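Local coordinates for envelopment polyprotein (Bovine Schmallenberg virus BH80/Germany/2011, PDB 7A56) that probably drives fusion of the viral and host membranes during entry, as a trimeric class II fusion glycoprotein captured in its postfusion conformation, at residues S193-K198 and T232-S237. Residues are numbered along the deposited sequence; the frame is centred on the assembly and turned at random.
With PO4 (phosphate ion), chain J.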
ATOM      1  N   SER A 193      11.721  -9.504  -3.681  1.00 24.45           N
ATOM      2  CA  SER A 193      12.788 -10.092  -2.873  1.00 24.84           C
ATOM      3  C   SER A 193      13.761  -9.034  -2.348  1.00 28.43           C
ATOM      4  O   SER A 193      14.937  -9.340  -2.107  1.00 29.72           O
ATOM      5  CB  SER A 193      13.535 -11.173  -3.672  1.00 31.63           C
ATOM      6  OG  SER A 193      14.140 -10.638  -4.861  1.00 32.47           O
ATOM      7  N   SER A 194      13.286  -7.794  -2.175  1.00 26.91           N
ATOM      8  CA  SER A 194      14.040  -6.703  -1.553  1.00 27.32           C
ATOM      9  C   SER A 194      13.023  -5.682  -1.055  1.00 27.41           C
ATOM     10  O   SER A 194      11.831  -5.742  -1.392  1.00 23.88           O
ATOM     11  CB  SER A 194      15.017  -6.035  -2.528  1.00 28.41           C
ATOM     12  OG  SER A 194      14.299  -5.276  -3.487  1.00 28.86           O
ATOM     13  N   ILE A 195      13.485  -4.748  -0.235  1.00 29.20           N
ATOM     14  CA  ILE A 195      12.682  -3.545  -0.054  1.00 26.48           C
ATOM     15  C   ILE A 195      12.652  -2.780  -1.380  1.00 25.35           C
ATOM     16  O   ILE A 195      13.542  -2.922  -2.245  1.00 28.17           O
ATOM     17  CB  ILE A 195      13.267  -2.694   1.093  1.00 25.34           C
ATOM     18  CG1 ILE A 195      12.304  -1.565   1.509  1.00 24.92           C
ATOM     19  CG2 ILE A 195      14.667  -2.220   0.706  1.00 24.24           C
ATOM     20  CD1 ILE A 195      12.641  -0.886   2.887  1.00 27.25           C
ATOM     21  N   GLU A 196      11.605  -2.001  -1.591  1.00 24.04           N
ATOM     22  CA  GLU A 196      11.705  -1.156  -2.763  1.00 24.26           C
ATOM     23  C   GLU A 196      12.494   0.087  -2.378  1.00 25.80           C
ATOM     24  O   GLU A 196      12.625   0.403  -1.199  1.00 25.27           O
ATOM     25  CB  GLU A 196      10.322  -0.765  -3.303  1.00 26.57           C
ATOM     26  CG  GLU A 196       9.476   0.174  -2.393  1.00 27.41           C
ATOM     27  CD  GLU A 196       8.176   0.612  -3.099  1.00 27.67           C
ATOM     28  OE1 GLU A 196       7.272  -0.228  -3.240  1.00 24.81           O
ATOM     29  OE2 GLU A 196       8.041   1.778  -3.538  1.00 27.84           O
ATOM     30  N   GLN A 197      13.080   0.738  -3.369  1.00 24.52           N
ATOM     31  CA  GLN A 197      13.849   1.958  -3.091  1.00 23.05           C
ATOM     32  C   GLN A 197      13.597   2.971  -4.191  1.00 26.72           C
ATOM     33  O   GLN A 197      13.266   2.618  -5.324  1.00 26.19           O
ATOM     34  CB  GLN A 197      15.354   1.636  -2.946  1.00 24.93           C
ATOM     35  CG  GLN A 197      15.996   1.066  -4.196  1.00 28.79           C
ATOM     36  CD  GLN A 197      17.390   0.593  -3.889  1.00 31.39           C
ATOM     37  OE1 GLN A 197      17.561  -0.406  -3.181  1.00 30.77           O
ATOM     38  NE2 GLN A 197      18.403   1.327  -4.367  1.00 35.27           N
ATOM     39  N   LYS A 198      13.728   4.253  -3.832  1.00 26.62           N
ATOM     40  CA  LYS A 198      13.719   5.319  -4.811  1.00 26.76           C
ATOM     41  C   LYS A 198      15.089   5.463  -5.438  1.00 27.73           C
ATOM     42  O   LYS A 198      16.120   5.249  -4.791  1.00 32.43           O
ATOM     43  CB  LYS A 198      13.364   6.657  -4.138  1.00 29.17           C
ATOM     44  CG  LYS A 198      12.095   6.563  -3.352  1.00 30.97           C
ATOM     45  CD  LYS A 198      11.802   7.880  -2.720  1.00 30.14           C
ATOM     46  CE  LYS A 198      10.585   7.689  -1.867  1.00 26.84           C
ATOM     47  NZ  LYS A 198      10.947   7.181  -0.437  1.00 28.81           N
ATOM     48  N   THR A 232      11.327  13.187   1.780  1.00 24.56           N
ATOM     49  CA  THR A 232      10.477  12.155   1.215  1.00 23.42           C
ATOM     50  C   THR A 232       9.840  11.347   2.336  1.00 24.91           C
ATOM     51  O   THR A 232       9.970  11.669   3.527  1.00 24.22           O
ATOM     52  CB  THR A 232      11.309  11.274   0.266  1.00 24.56           C
ATOM     53  OG1 THR A 232      10.463  10.260  -0.365  1.00 25.29           O
ATOM     54  CG2 THR A 232      12.403  10.576   1.084  1.00 25.99           C
ATOM     55  N   ILE A 233       9.159  10.246   1.942  1.00 23.64           N
ATOM     56  CA  ILE A 233       8.523   9.350   2.879  1.00 23.10           C
ATOM     57  C   ILE A 233       8.672   7.953   2.270  1.00 21.06           C
ATOM     58  O   ILE A 233       8.714   7.799   1.053  1.00 25.93           O
ATOM     59  CB  ILE A 233       7.031   9.739   3.085  1.00 25.26           C
ATOM     60  CG1 ILE A 233       6.906  11.107   3.790  1.00 29.60           C
ATOM     61  CG2 ILE A 233       6.192   8.705   3.921  1.00 30.03           C
ATOM     62  CD1 ILE A 233       5.518  11.647   3.766  1.00 31.19           C
ATOM     63  N   GLN A 234       8.855   6.966   3.120  1.00 22.35           N
ATOM     64  CA  GLN A 234       8.958   5.592   2.618  1.00 23.37           C
ATOM     65  C   GLN A 234       7.706   5.228   1.816  1.00 22.75           C
ATOM     66  O   GLN A 234       6.591   5.480   2.271  1.00 24.59           O
ATOM     67  CB  GLN A 234       9.108   4.654   3.787  1.00 23.10           C
ATOM     68  CG  GLN A 234       9.371   3.207   3.344  1.00 28.18           C
ATOM     69  CD  GLN A 234       9.823   2.362   4.557  1.00 36.05           C
ATOM     70  OE1 GLN A 234      10.567   1.413   4.435  1.00 41.08           O
ATOM     71  NE2 GLN A 234       9.403   2.758   5.716  1.00 35.82           N
ATOM     72  N   MET A 235       7.892   4.655   0.617  1.00 23.59           N
ATOM     73  CA  MET A 235       6.764   4.286  -0.243  1.00 19.92           C
ATOM     74  C   MET A 235       6.617   2.784  -0.258  1.00 23.19           C
ATOM     75  O   MET A 235       7.558   2.043   0.032  1.00 25.15           O
ATOM     76  CB  MET A 235       6.919   4.764  -1.711  1.00 20.58           C
ATOM     77  CG  MET A 235       7.142   6.332  -1.706  1.00 23.44           C
ATOM     78  SD  MET A 235       7.300   7.025  -3.365  1.00 26.04           S
ATOM     79  CE  MET A 235       5.747   6.726  -4.189  1.00 26.45           C
ATOM     80  N   ASP A 236       5.425   2.362  -0.603  1.00 23.45           N
ATOM     81  CA  ASP A 236       5.106   0.938  -0.682  1.00 27.88           C
ATOM     82  C   ASP A 236       4.166   0.797  -1.905  1.00 32.30           C
ATOM     83  O   ASP A 236       2.976   0.593  -1.828  1.00 42.31           O
ATOM     84  CB  ASP A 236       4.504   0.466   0.639  1.00 33.97           C
ATOM     85  CG  ASP A 236       4.180  -1.020   0.609  1.00 45.64           C
ATOM     86  OD1 ASP A 236       4.844  -1.709  -0.203  1.00 41.09           O
ATOM     87  OD2 ASP A 236       3.276  -1.482   1.353  1.00 50.68           O
ATOM     88  N   SER A 237       4.741   0.945  -3.086  1.00 28.17           N
ATOM     89  CA  SER A 237       4.047   1.139  -4.354  1.00 30.26           C
ATOM     90  C   SER A 237       4.133  -0.119  -5.225  1.00 30.79           C
ATOM     91  O   SER A 237       3.258  -0.336  -6.065  1.00 35.67           O
ATOM     92  CB  SER A 237       4.639   2.357  -5.131  1.00 28.20           C
ATOM     93  OG  SER A 237       6.078   2.223  -5.556  1.00 28.95           O
TER
HETATM   94  P   PO4 J1409      22.237   1.047  -3.472  1.00 67.33           P
HETATM   95  O1  PO4 J1409      21.554   0.661  -4.756  1.00 67.50           O
HETATM   96  O2  PO4 J1409      22.999  -0.156  -2.933  1.00 67.31           O
HETATM   97  O3  PO4 J1409      21.257   1.527  -2.427  1.00 67.14           O
HETATM   98  O4  PO4 J1409      23.183   2.192  -3.742  1.00 67.72           O
HETATM   99  O   HOH W   1       7.079  -2.240  -1.478  1.00 33.20           O
HETATM  100  O   HOH W   2      10.581   4.285  -0.553  1.00 24.27           O
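The carboxylate of E196 is the flat group here, and S237 meets both oxygens from their syn side. OE1 of E196 accepts the backbone N of S237 at 2.8 Å, tilted 32° out of the carboxylate plane; OE2 of E196 takes OG of S237 at 2.9 Å, nearer that plane. On one face, O of M235 comes within 3.5 Å of CD of E196. OE1 also receives N of M238, and a water donating to both OE1 of E196 and OD1 of D236 probably eases the repulsion of these like charges. The extended chain of K198 turns only at its end (chi4 87°), letting NZ of K198 hydrogen-bond to O of I233 at 2.8 Å, from well above that carbonyl plane; a second water links NZ to N of M235. OG1 of T232, 3.0 Å from CE of K198, hydrogen-bonds to O of V333. NE2 of Q197 hydrogen-bonds to a phosphate, probably from the crystallisation liquor, also held by K390 and K398 of the second subunit. The contact ties residues 195-198, leading into and lying on strand 197-206 alongside strand 98-134, to the loop between strands 226-231 and 241-245, where I233 of the third subunit packs against T232, I233 and M235.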